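PDB 3DNF: 4-hydroxy-3-methylbut-2-enyl diphosphate reductase from Aquifex aeolicus, which catalyses the ferredoxin-dependent reductive conversion of hydroxymethylbutenyl diphosphate into isopentenyl and dimethylallyl diphosphate, the terminal step of the non-mevalonate isoprenoid pathway. Local coordinates for residues Lys33-Gly38 with Glu65-Ile70; Gly217-Gly222 with His240-Glu245; Glu112-Val117 with His156-Ile161. All coordinates share one frame; numbering follows the deposited sequence. Where two conformers were deposited one is given.

Overall arrangement
The three contacts lie in three different parallel four-stranded sheets of this trilobal alpha/beta protein. None touches another. Contacts 1 and 3 are alike in place: each joins the two middle strands of its sheet and is largely buried. Both are held by parallel backbone hydrogen bonds. Aliphatic packing is prominent in contact 1, while aromatic and arginine side chains cover most in contact 3. Where the strands begin, contact 1 has a carboxylate on a backbone N-H; contact 3 has an aromatic stack and a cation-pi contact. Contact 2 is only partly buried. It joins a glycine-rich loop to the end of an outermost strand, mostly through polar groups. Contacts 2 and 3 lie on opposite sides of the chain centre.

Contact 1. Residues Lys33-Gly38 with Glu65-Ile70; sequences KVYTLG and EGDTVI
The Y35 ring turns its edge toward D67 and T68, in a four-stranded parallel sheet whose two middle strands are 34-36 and 68-71. CE2 of Y35 lies 3.6 Å from OD2 of D67, and T68 O sits at the same edge, in the ring plane. Water 1 is also in that plane. It bonds to the Y35 hydroxyl and donates to OD2 of D67, bridging the two side chains. Ring and carboxylate planes are 45° apart. The Y35 side chain also touches F56 and E62.

Three successive parallel bridges pair V34 with T68, Y35 with V69 and T36 with I70. The backbone bonds alternate. T68 N donates to K33 O, and Y35 N to T68 O at 2.9 Å. I70 N then donates to Y35 O at 2.8 Å, and L37 N to I70 O. The CA-H of V69 also points at Y35 O, so this carbonyl has two donors.

D67 extends the pairing at the start of the strand. Its CG stands anti to its carbonyl carbon (chi1 -70°), which brings OD1 to K33 N at 2.9 Å. The N-H comes from above the carboxylate plane. K64 N bonds to the other oxygen, OD2, so the carboxylate is held at both ends.

On the face of Y35, L37 meets V69, both deposited in two conformers, and F63 touches both. V34, T36, T68 and I70 point to the face covered by helix 14-26. V34 and T68 lie side by side there, and the T68 hydroxyl bonds to S30. The tip of I70 reaches across to the neighbouring strand. Its CD1 lies 4.1 Å from T36 CG2, and closer, at 3.6 Å, to CG1 of V34.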
ATOM      1  N   LYS B  33     -24.162  11.966  40.016  1.00 31.18           N
ATOM      2  CA  LYS B  33     -24.719  10.856  39.244  1.00 31.46           C
ATOM      3  C   LYS B  33     -23.716  10.420  38.153  1.00 31.33           C
ATOM      4  O   LYS B  33     -23.097  11.287  37.521  1.00 30.47           O
ATOM      5  CB  LYS B  33     -26.028  11.286  38.619  1.00 31.96           C
ATOM      6  CG  LYS B  33     -26.732  10.230  37.781  1.00 33.59           C
ATOM      7  CD  LYS B  33     -28.216  10.537  37.696  1.00 35.47           C
ATOM      8  CE  LYS B  33     -28.913   9.620  36.695  1.00 38.82           C
ATOM      9  NZ  LYS B  33     -30.389   9.699  36.811  1.00 41.44           N
ATOM     10  N   VAL B  34     -23.581   9.106  37.957  1.00 29.70           N
ATOM     11  CA  VAL B  34     -22.644   8.540  36.942  1.00 28.96           C
ATOM     12  C   VAL B  34     -23.319   8.231  35.602  1.00 28.77           C
ATOM     13  O   VAL B  34     -24.270   7.425  35.517  1.00 28.79           O
ATOM     14  CB  VAL B  34     -21.908   7.257  37.473  1.00 29.73           C
ATOM     15  CG1 VAL B  34     -20.950   6.713  36.375  1.00 29.68           C
ATOM     16  CG2 VAL B  34     -21.151   7.568  38.809  1.00 32.94           C
ATOM     17  N   TYR B  35     -22.750   8.829  34.545  1.00 28.38           N
ATOM     18  CA  TYR B  35     -23.264   8.621  33.180  1.00 28.01           C
ATOM     19  C   TYR B  35     -22.127   8.127  32.310  1.00 29.00           C
ATOM     20  O   TYR B  35     -20.972   8.510  32.487  1.00 28.08           O
ATOM     21  CB  TYR B  35     -23.703   9.930  32.563  1.00 27.38           C
ATOM     22  CG  TYR B  35     -24.902  10.571  33.185  1.00 29.15           C
ATOM     23  CD1 TYR B  35     -26.157  10.339  32.686  1.00 29.01           C
ATOM     24  CD2 TYR B  35     -24.747  11.467  34.252  1.00 26.46           C
ATOM     25  CE1 TYR B  35     -27.287  10.970  33.235  1.00 29.14           C
ATOM     26  CE2 TYR B  35     -25.839  12.079  34.805  1.00 25.10           C
ATOM     27  CZ  TYR B  35     -27.104  11.843  34.308  1.00 29.62           C
ATOM     28  OH  TYR B  35     -28.216  12.462  34.825  1.00 31.81           O
ATOM     29  N   THR B  36     -22.508   7.295  31.332  1.00 28.41           N
ATOM     30  CA  THR B  36     -21.668   7.044  30.177  1.00 30.21           C
ATOM     31  C   THR B  36     -22.194   8.003  29.135  1.00 29.88           C
ATOM     32  O   THR B  36     -23.376   8.411  29.138  1.00 28.93           O
ATOM     33  CB  THR B  36     -21.739   5.531  29.685  1.00 28.92           C
ATOM     34  OG1 THR B  36     -23.082   5.160  29.351  1.00 33.67           O
ATOM     35  CG2 THR B  36     -21.151   4.567  30.751  1.00 29.85           C
ATOM     36  N   LEU B  37     -21.289   8.462  28.296  1.00 32.69           N
ATOM     37  CA  LEU B  37     -21.692   9.375  27.235  0.50 33.15           C
ATOM     38  C   LEU B  37     -22.268   8.569  26.076  1.00 33.40           C
ATOM     39  O   LEU B  37     -21.520   8.115  25.189  1.00 34.34           O
ATOM     40  CB  LEU B  37     -20.488  10.186  26.775  0.50 33.97           C
ATOM     41  CG  LEU B  37     -19.990  11.309  27.662  0.50 35.01           C
ATOM     42  CD1 LEU B  37     -18.715  11.904  27.020  0.50 35.69           C
ATOM     43  CD2 LEU B  37     -21.090  12.375  27.793  0.50 35.71           C
ATOM     44  N   GLY B  38     -23.576   8.390  26.112  1.00 33.12           N
ATOM     45  CA  GLY B  38     -24.316   7.454  25.254  1.00 33.34           C
ATOM     46  C   GLY B  38     -24.208   6.057  25.875  1.00 34.28           C
ATOM     47  O   GLY B  38     -23.428   5.856  26.816  1.00 32.33           O
ATOM     48  N   GLU B  65     -23.206  19.961  36.811  1.00 33.12           N
ATOM     49  CA  GLU B  65     -21.944  20.159  37.520  1.00 33.31           C
ATOM     50  C   GLU B  65     -21.840  19.113  38.635  1.00 30.74           C
ATOM     51  O   GLU B  65     -22.785  18.902  39.416  1.00 31.19           O
ATOM     52  CB  GLU B  65     -21.872  21.560  38.125  1.00 33.54           C
ATOM     53  CG  GLU B  65     -20.556  21.860  38.811  1.00 35.41           C
ATOM     54  CD  GLU B  65     -20.555  23.200  39.537  1.00 36.83           C
ATOM     55  OE1 GLU B  65     -21.615  23.637  40.034  1.00 42.48           O
ATOM     56  OE2 GLU B  65     -19.474  23.803  39.623  1.00 41.04           O
ATOM     57  N   GLY B  66     -20.678  18.492  38.715  1.00 29.66           N
ATOM     58  CA  GLY B  66     -20.427  17.523  39.790  1.00 29.57           C
ATOM     59  C   GLY B  66     -20.766  16.107  39.428  1.00 30.81           C
ATOM     60  O   GLY B  66     -20.359  15.175  40.152  1.00 31.22           O
ATOM     61  N   ASP B  67     -21.521  15.924  38.340  1.00 30.10           N
ATOM     62  CA  ASP B  67     -21.780  14.568  37.832  1.00 30.34           C
ATOM     63  C   ASP B  67     -20.536  13.952  37.146  1.00 29.51           C
ATOM     64  O   ASP B  67     -19.603  14.659  36.785  1.00 30.54           O
ATOM     65  CB  ASP B  67     -22.995  14.491  36.868  1.00 29.61           C
ATOM     66  CG  ASP B  67     -24.343  14.705  37.573  1.00 31.30           C
ATOM     67  OD1 ASP B  67     -24.431  14.607  38.839  1.00 31.11           O
ATOM     68  OD2 ASP B  67     -25.330  14.966  36.848  1.00 31.26           O
ATOM     69  N   THR B  68     -20.532  12.636  36.991  1.00 28.60           N
ATOM     70  CA  THR B  68     -19.394  11.949  36.346  1.00 28.47           C
ATOM     71  C   THR B  68     -19.849  11.577  34.940  1.00 28.29           C
ATOM     72  O   THR B  68     -20.979  11.125  34.748  1.00 30.09           O
ATOM     73  CB  THR B  68     -19.008  10.660  37.102  1.00 28.60           C
ATOM     74  OG1 THR B  68     -18.449  11.016  38.364  1.00 30.14           O
ATOM     75  CG2 THR B  68     -17.948   9.822  36.296  1.00 28.63           C
ATOM     76  N   VAL B  69     -19.010  11.860  33.940  1.00 29.95           N
ATOM     77  CA  VAL B  69     -19.306  11.341  32.600  0.60 27.87           C
ATOM     78  C   VAL B  69     -18.131  10.505  32.109  1.00 29.30           C
ATOM     79  O   VAL B  69     -16.961  10.845  32.300  1.00 29.59           O
ATOM     80  CB  VAL B  69     -19.645  12.451  31.557  0.60 28.03           C
ATOM     81  CG1 VAL B  69     -21.012  13.099  31.863  0.60 26.55           C
ATOM     82  CG2 VAL B  69     -18.534  13.450  31.559  0.60 27.17           C
ATOM     83  N   ILE B  70     -18.479   9.350  31.531  1.00 28.99           N
ATOM     84  CA  ILE B  70     -17.496   8.378  31.010  1.00 30.08           C
ATOM     85  C   ILE B  70     -17.436   8.398  29.486  1.00 30.62           C
ATOM     86  O   ILE B  70     -18.443   8.115  28.776  1.00 30.84           O
ATOM     87  CB  ILE B  70     -17.757   6.956  31.552  1.00 30.27           C
ATOM     88  CG1 ILE B  70     -17.745   6.982  33.106  1.00 31.06           C
ATOM     89  CG2 ILE B  70     -16.704   5.951  31.008  1.00 30.92           C
ATOM     90  CD1 ILE B  70     -18.693   5.984  33.717  1.00 36.67           C
TER
HETATM   91  O   HOH W   1     -27.801  14.431  36.771  1.00 26.91           O

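Contact 2. Residues Gly217-Gly222 with His240-Glu245; sequences GGKNSG and HIETAE
The glycine-rich loop in a beta-alpha-beta unit meets the end of the second strand of that unit here, G217, G218 and K219 facing H240 to E242. The loop holds S221, predicted to bind the diphosphate substrate and products. G218 to S221 form a type I turn, and S221 is the N-cap of the following helix.

G217 N donates to I241 O at 3.0 Å. The G217 carbonyl turns to H240, whose NE2 lies 2.8 Å from G217 O in a weak, bent bond. The H240 CG is anti to the backbone N (chi1 167°), which brings the ring there. CG of K219 meets the ring edge in its plane.

E242 reaches to the loop with an extended chain. Its OE2 accepts K219 N at 2.8 Å, on the anti side of the carboxylate, and a hydrogen bond from water 2. That water makes a weak bond to OD1 of N220. The K219 and E242 side chains cross at about a right angle, their charges too far apart for a salt bridge.

H240 packs on T224 and Y228 of helix 222-234. I241 pairs with I215 of strand 212-216 and packs on V274 of helix 268-281.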
ATOM      1  N   GLY B 217     -24.677 -13.658  20.432  1.00 31.20           N
ATOM      2  CA  GLY B 217     -24.649 -12.254  20.050  1.00 32.03           C
ATOM      3  C   GLY B 217     -25.946 -11.774  19.451  1.00 32.60           C
ATOM      4  O   GLY B 217     -26.782 -12.581  19.021  1.00 32.62           O
ATOM      5  N   GLY B 218     -26.123 -10.455  19.412  1.00 32.84           N
ATOM      6  CA  GLY B 218     -27.308  -9.869  18.783  1.00 33.54           C
ATOM      7  C   GLY B 218     -27.295 -10.192  17.301  1.00 34.13           C
ATOM      8  O   GLY B 218     -26.218 -10.266  16.704  1.00 33.89           O
ATOM      9  N   LYS B 219     -28.483 -10.397  16.721  1.00 34.88           N
ATOM     10  CA  LYS B 219     -28.646 -10.723  15.291  1.00 35.92           C
ATOM     11  C   LYS B 219     -28.146  -9.608  14.372  1.00 36.86           C
ATOM     12  O   LYS B 219     -27.624  -9.873  13.291  1.00 36.78           O
ATOM     13  CB  LYS B 219     -30.116 -11.003  14.941  1.00 35.49           C
ATOM     14  CG  LYS B 219     -30.757 -12.166  15.679  1.00 35.36           C
ATOM     15  CD  LYS B 219     -32.265 -12.240  15.399  1.00 35.29           C
ATOM     16  CE  LYS B 219     -32.900 -13.303  16.286  1.00 34.66           C
ATOM     17  NZ  LYS B 219     -34.375 -13.379  16.163  1.00 33.98           N
ATOM     18  N   ASN B 220     -28.325  -8.363  14.810  1.00 37.88           N
ATOM     19  CA  ASN B 220     -27.918  -7.202  14.031  1.00 39.00           C
ATOM     20  C   ASN B 220     -26.419  -6.924  14.154  1.00 39.70           C
ATOM     21  O   ASN B 220     -25.883  -6.069  13.447  1.00 40.35           O
ATOM     22  CB  ASN B 220     -28.718  -5.980  14.467  1.00 39.12           C
ATOM     23  CG  ASN B 220     -28.430  -5.579  15.906  1.00 40.08           C
ATOM     24  OD1 ASN B 220     -27.934  -6.378  16.709  1.00 40.85           O
ATOM     25  ND2 ASN B 220     -28.741  -4.334  16.237  1.00 41.66           N
ATOM     26  N   SER B 221     -25.749  -7.637  15.057  1.00 39.94           N
ATOM     27  CA  SER B 221     -24.298  -7.552  15.173  1.00 40.29           C
ATOM     28  C   SER B 221     -23.679  -8.238  13.963  1.00 40.44           C
ATOM     29  O   SER B 221     -23.679  -9.473  13.874  1.00 40.60           O
ATOM     30  CB  SER B 221     -23.816  -8.198  16.473  1.00 40.44           C
ATOM     31  OG  SER B 221     -22.413  -8.445  16.456  1.00 41.41           O
ATOM     32  N   GLY B 222     -23.173  -7.431  13.031  1.00 40.22           N
ATOM     33  CA  GLY B 222     -22.508  -7.929  11.824  1.00 40.20           C
ATOM     34  C   GLY B 222     -21.365  -8.898  12.091  1.00 40.40           C
ATOM     35  O   GLY B 222     -21.289  -9.951  11.467  1.00 40.61           O
ATOM     36  N   HIS B 240     -26.504 -20.039  16.142  1.00 28.79           N
ATOM     37  CA  HIS B 240     -26.385 -18.685  16.660  1.00 28.63           C
ATOM     38  C   HIS B 240     -27.557 -18.369  17.598  1.00 29.04           C
ATOM     39  O   HIS B 240     -28.707 -18.671  17.278  1.00 29.05           O
ATOM     40  CB  HIS B 240     -26.300 -17.672  15.513  1.00 28.59           C
ATOM     41  CG  HIS B 240     -26.497 -16.259  15.957  1.00 27.75           C
ATOM     42  ND1 HIS B 240     -27.672 -15.571  15.741  1.00 27.19           N
ATOM     43  CD2 HIS B 240     -25.694 -15.422  16.654  1.00 26.69           C
ATOM     44  CE1 HIS B 240     -27.576 -14.365  16.267  1.00 28.48           C
ATOM     45  NE2 HIS B 240     -26.386 -14.250  16.825  1.00 24.72           N
ATOM     46  N   ILE B 241     -27.266 -17.788  18.766  1.00 29.53           N
ATOM     47  CA  ILE B 241     -28.312 -17.439  19.741  1.00 30.06           C
ATOM     48  C   ILE B 241     -28.050 -16.078  20.404  1.00 30.87           C
ATOM     49  O   ILE B 241     -26.901 -15.657  20.517  1.00 30.36           O
ATOM     50  CB  ILE B 241     -28.493 -18.525  20.846  1.00 30.12           C
ATOM     51  CG1 ILE B 241     -27.200 -18.728  21.640  1.00 31.06           C
ATOM     52  CG2 ILE B 241     -28.965 -19.857  20.252  1.00 29.60           C
ATOM     53  CD1 ILE B 241     -27.413 -19.347  23.008  1.00 33.22           C
ATOM     54  N   GLU B 242     -29.125 -15.411  20.829  1.00 31.51           N
ATOM     55  CA  GLU B 242     -29.032 -14.141  21.559  1.00 32.65           C
ATOM     56  C   GLU B 242     -29.160 -14.345  23.074  1.00 33.29           C
ATOM     57  O   GLU B 242     -28.626 -13.557  23.865  1.00 33.47           O
ATOM     58  CB  GLU B 242     -30.105 -13.170  21.072  1.00 32.43           C
ATOM     59  CG  GLU B 242     -29.795 -12.525  19.737  1.00 32.59           C
ATOM     60  CD  GLU B 242     -30.860 -11.534  19.305  1.00 32.88           C
ATOM     61  OE1 GLU B 242     -32.053 -11.755  19.621  1.00 34.02           O
ATOM     62  OE2 GLU B 242     -30.506 -10.536  18.636  1.00 32.91           O
ATOM     63  N   THR B 243     -29.865 -15.407  23.462  1.00 34.25           N
ATOM     64  CA  THR B 243     -30.130 -15.721  24.865  1.00 35.33           C
ATOM     65  C   THR B 243     -30.020 -17.226  25.094  1.00 35.53           C
ATOM     66  O   THR B 243     -30.285 -18.021  24.179  1.00 35.08           O
ATOM     67  CB  THR B 243     -31.559 -15.229  25.288  1.00 35.65           C
ATOM     68  OG1 THR B 243     -31.672 -13.820  25.047  1.00 37.12           O
ATOM     69  CG2 THR B 243     -31.827 -15.476  26.772  1.00 36.06           C
ATOM     70  N   ALA B 244     -29.639 -17.613  26.311  1.00 35.77           N
ATOM     71  CA  ALA B 244     -29.693 -19.016  26.748  1.00 36.37           C
ATOM     72  C   ALA B 244     -31.073 -19.670  26.544  1.00 36.73           C
ATOM     73  O   ALA B 244     -31.170 -20.898  26.417  1.00 36.62           O
ATOM     74  CB  ALA B 244     -29.263 -19.134  28.202  1.00 36.25           C
ATOM     75  N   GLU B 245     -32.125 -18.845  26.517  1.00 37.07           N
ATOM     76  CA  GLU B 245     -33.503 -19.297  26.277  1.00 37.54           C
ATOM     77  C   GLU B 245     -33.641 -20.060  24.967  1.00 37.27           C
ATOM     78  O   GLU B 245     -34.489 -20.942  24.845  1.00 37.44           O
ATOM     79  CB  GLU B 245     -34.480 -18.112  26.259  1.00 37.66           C
ATOM     80  CG  GLU B 245     -34.660 -17.385  27.589  1.00 39.41           C
ATOM     81  CD  GLU B 245     -35.069 -18.304  28.731  1.00 41.29           C
ATOM     82  OE1 GLU B 245     -34.519 -18.138  29.841  1.00 42.76           O
ATOM     83  OE2 GLU B 245     -35.932 -19.187  28.525  1.00 42.12           O
TER
HETATM   84  O   HOH W   2     -30.327  -7.780  17.410  1.00 56.28           O

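Contact 3. Residues Glu112-Val117 with His156-Ile161; sequences EGYFVV and HERVGI
H156 lies flat against F115 where strand 158-163 enters a parallel four-stranded sheet beside strand 115-119. The two rings make an offset stack, centroids 3.9 Å apart and planes at 13°. CE1 of H156 sits over the F115 face, toward its rim. F115 CG is anti to the backbone N (chi1 177°), laying the ring along the imidazole, and its CB adds a CH-pi contact.

R158 follows. Its guanidinium lies over one face of the Y114 ring, with CZ 4.2 Å from the ring centroid, a cation-pi contact. NH1 donates to E112 O at 2.9 Å, nearly straight and on a lone pair of the carbonyl. This carbonyl lies at the C-terminal end of helix 97-111, where G113 completes a Schellman motif, so the helix end probably attracts the positive charge. Water 3 links NH2 to E112 O, and E185 pairs with NH2 in a salt bridge. Replacing Y114 by alanine is likely to leave the R158 guanidinium without its aromatic face and open a gap beside K187 of the second subunit. R158 O accepts F115 N.

V159 pairs with F115, and its CG1 meets CG2 of V117 at 3.7 Å. G160 N donates to F115 O. With no side chain on G160, CB of Y114 comes within 3.5 Å of this nitrogen. G160 O takes V117 N at 2.7 Å. I161 packs against helix 169-182, and both strands continue beyond it. Its CA lies 3.4 Å from V117 O, and its CG1 meets CB of V117 at 4.2 Å.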
ATOM      1  N   GLU B 112       5.499  15.234  10.961  1.00 29.59           N
ATOM      2  CA  GLU B 112       6.430  14.754   9.959  1.00 30.54           C
ATOM      3  C   GLU B 112       6.105  15.290   8.557  1.00 30.30           C
ATOM      4  O   GLU B 112       6.818  14.986   7.634  1.00 32.32           O
ATOM      5  CB  GLU B 112       6.481  13.214   9.993  1.00 29.94           C
ATOM      6  CG  GLU B 112       7.006  12.654  11.360  1.00 31.57           C
ATOM      7  CD  GLU B 112       6.937  11.121  11.482  1.00 32.73           C
ATOM      8  OE1 GLU B 112       6.346  10.477  10.596  1.00 37.26           O
ATOM      9  OE2 GLU B 112       7.461  10.551  12.475  1.00 35.16           O
ATOM     10  N   GLY B 113       5.040  16.080   8.431  1.00 29.73           N
ATOM     11  CA  GLY B 113       4.782  16.832   7.201  1.00 31.23           C
ATOM     12  C   GLY B 113       3.883  16.068   6.230  1.00 31.44           C
ATOM     13  O   GLY B 113       3.837  16.393   5.038  1.00 32.63           O
ATOM     14  N   TYR B 114       3.174  15.051   6.709  1.00 30.24           N
ATOM     15  CA  TYR B 114       2.272  14.297   5.810  1.00 29.67           C
ATOM     16  C   TYR B 114       0.847  14.840   5.747  1.00 31.79           C
ATOM     17  O   TYR B 114       0.342  15.386   6.738  1.00 32.05           O
ATOM     18  CB  TYR B 114       2.141  12.813   6.232  1.00 30.17           C
ATOM     19  CG  TYR B 114       3.408  12.029   6.063  1.00 30.03           C
ATOM     20  CD1 TYR B 114       3.724  11.449   4.847  1.00 31.11           C
ATOM     21  CD2 TYR B 114       4.345  11.922   7.122  1.00 29.83           C
ATOM     22  CE1 TYR B 114       4.915  10.744   4.682  1.00 30.12           C
ATOM     23  CE2 TYR B 114       5.525  11.219   6.970  1.00 28.15           C
ATOM     24  CZ  TYR B 114       5.810  10.631   5.738  1.00 29.68           C
ATOM     25  OH  TYR B 114       6.975   9.951   5.573  1.00 29.26           O
ATOM     26  N   PHE B 115       0.209  14.678   4.582  1.00 29.80           N
ATOM     27  CA  PHE B 115      -1.248  14.844   4.448  1.00 29.86           C
ATOM     28  C   PHE B 115      -1.857  13.497   4.895  1.00 29.37           C
ATOM     29  O   PHE B 115      -1.434  12.472   4.426  1.00 30.05           O
ATOM     30  CB  PHE B 115      -1.598  15.086   2.983  1.00 30.97           C
ATOM     31  CG  PHE B 115      -3.075  15.210   2.719  1.00 31.67           C
ATOM     32  CD1 PHE B 115      -3.718  16.438   2.866  1.00 32.24           C
ATOM     33  CD2 PHE B 115      -3.823  14.096   2.313  1.00 31.18           C
ATOM     34  CE1 PHE B 115      -5.101  16.562   2.609  1.00 33.86           C
ATOM     35  CE2 PHE B 115      -5.210  14.208   2.053  1.00 31.92           C
ATOM     36  CZ  PHE B 115      -5.841  15.444   2.183  1.00 33.64           C
ATOM     37  N   VAL B 116      -2.817  13.525   5.803  1.00 28.58           N
ATOM     38  CA  VAL B 116      -3.267  12.270   6.447  1.00 29.53           C
ATOM     39  C   VAL B 116      -4.503  11.695   5.733  1.00 29.18           C
ATOM     40  O   VAL B 116      -5.511  12.365   5.517  1.00 30.88           O
ATOM     41  CB  VAL B 116      -3.523  12.485   7.957  1.00 29.91           C
ATOM     42  CG1 VAL B 116      -4.161  11.235   8.616  1.00 29.13           C
ATOM     43  CG2 VAL B 116      -2.185  12.784   8.652  1.00 29.34           C
ATOM     44  N   VAL B 117      -4.438  10.392   5.466  1.00 28.85           N
ATOM     45  CA  VAL B 117      -5.595   9.632   5.078  1.00 28.71           C
ATOM     46  C   VAL B 117      -6.008   8.669   6.204  1.00 28.21           C
ATOM     47  O   VAL B 117      -5.194   7.899   6.689  1.00 28.37           O
ATOM     48  CB  VAL B 117      -5.273   8.864   3.796  1.00 28.59           C
ATOM     49  CG1 VAL B 117      -6.275   7.723   3.580  1.00 29.85           C
ATOM     50  CG2 VAL B 117      -5.229   9.822   2.579  1.00 30.42           C
ATOM     51  N   HIS B 156      -1.254  15.363  -3.199  1.00 33.96           N
ATOM     52  CA  HIS B 156      -0.127  15.632  -2.317  1.00 32.92           C
ATOM     53  C   HIS B 156       1.038  14.709  -2.632  1.00 33.42           C
ATOM     54  O   HIS B 156       0.830  13.584  -3.088  1.00 34.61           O
ATOM     55  CB  HIS B 156      -0.561  15.456  -0.850  1.00 33.08           C
ATOM     56  CG  HIS B 156      -1.540  16.492  -0.417  1.00 33.40           C
ATOM     57  ND1 HIS B 156      -2.896  16.384  -0.648  1.00 35.14           N
ATOM     58  CD2 HIS B 156      -1.353  17.700   0.156  1.00 33.10           C
ATOM     59  CE1 HIS B 156      -3.507  17.479  -0.227  1.00 30.28           C
ATOM     60  NE2 HIS B 156      -2.593  18.283   0.290  1.00 34.69           N
ATOM     61  N   GLU B 157       2.246  15.133  -2.293  1.00 33.23           N
ATOM     62  CA  GLU B 157       3.419  14.322  -2.609  1.00 34.06           C
ATOM     63  C   GLU B 157       3.735  13.348  -1.492  1.00 33.28           C
ATOM     64  O   GLU B 157       4.355  12.328  -1.738  1.00 33.48           O
ATOM     65  CB  GLU B 157       4.618  15.199  -2.889  1.00 36.12           C
ATOM     66  CG  GLU B 157       4.392  16.039  -4.138  1.00 39.52           C
ATOM     67  CD  GLU B 157       5.627  16.788  -4.582  1.00 47.45           C
ATOM     68  OE1 GLU B 157       6.504  17.049  -3.727  1.00 50.05           O
ATOM     69  OE2 GLU B 157       5.710  17.131  -5.789  1.00 50.96           O
ATOM     70  N   ARG B 158       3.368  13.719  -0.266  1.00 31.44           N
ATOM     71  CA  ARG B 158       3.624  12.872   0.913  1.00 30.91           C
ATOM     72  C   ARG B 158       2.335  12.614   1.670  1.00 30.82           C
ATOM     73  O   ARG B 158       1.701  13.535   2.204  1.00 30.14           O
ATOM     74  CB  ARG B 158       4.671  13.476   1.827  1.00 31.60           C
ATOM     75  CG  ARG B 158       5.956  13.888   1.049  1.00 34.67           C
ATOM     76  CD  ARG B 158       6.922  14.619   1.963  1.00 37.35           C
ATOM     77  NE  ARG B 158       7.549  13.729   2.936  1.00 39.82           N
ATOM     78  CZ  ARG B 158       7.471  13.892   4.253  1.00 39.79           C
ATOM     79  NH1 ARG B 158       6.794  14.906   4.752  1.00 39.18           N
ATOM     80  NH2 ARG B 158       8.096  13.059   5.068  1.00 39.15           N
ATOM     81  N   VAL B 159       1.943  11.341   1.680  1.00 29.40           N
ATOM     82  CA  VAL B 159       0.683  10.942   2.286  1.00 28.55           C
ATOM     83  C   VAL B 159       0.941   9.957   3.421  1.00 27.97           C
ATOM     84  O   VAL B 159       1.674   8.991   3.245  1.00 27.69           O
ATOM     85  CB  VAL B 159      -0.351  10.338   1.271  1.00 28.27           C
ATOM     86  CG1 VAL B 159      -1.596   9.813   2.000  1.00 30.55           C
ATOM     87  CG2 VAL B 159      -0.725  11.362   0.208  1.00 28.87           C
ATOM     88  N   GLY B 160       0.384  10.264   4.600  1.00 26.79           N
ATOM     89  CA  GLY B 160       0.406   9.326   5.736  1.00 28.81           C
ATOM     90  C   GLY B 160      -0.931   8.647   5.926  1.00 28.08           C
ATOM     91  O   GLY B 160      -1.984   9.304   6.006  1.00 29.36           O
ATOM     92  N   ILE B 161      -0.895   7.315   6.127  1.00 27.33           N
ATOM     93  CA  ILE B 161      -2.105   6.552   6.151  1.00 28.47           C
ATOM     94  C   ILE B 161      -2.272   5.831   7.474  1.00 27.64           C
ATOM     95  O   ILE B 161      -1.346   5.124   7.905  1.00 28.02           O
ATOM     96  CB  ILE B 161      -2.170   5.551   4.957  1.00 28.54           C
ATOM     97  CG1 ILE B 161      -1.976   6.327   3.665  1.00 29.07           C
ATOM     98  CG2 ILE B 161      -3.495   4.751   4.918  1.00 28.24           C
ATOM     99  CD1 ILE B 161      -1.807   5.452   2.430  1.00 29.78           C
TER
HETATM  100  O   HOH W   3       9.310  13.000   7.586  1.00 41.34           O
HETATM  101  O   HOH W   4       5.698  17.654   3.615  1.00 34.96           O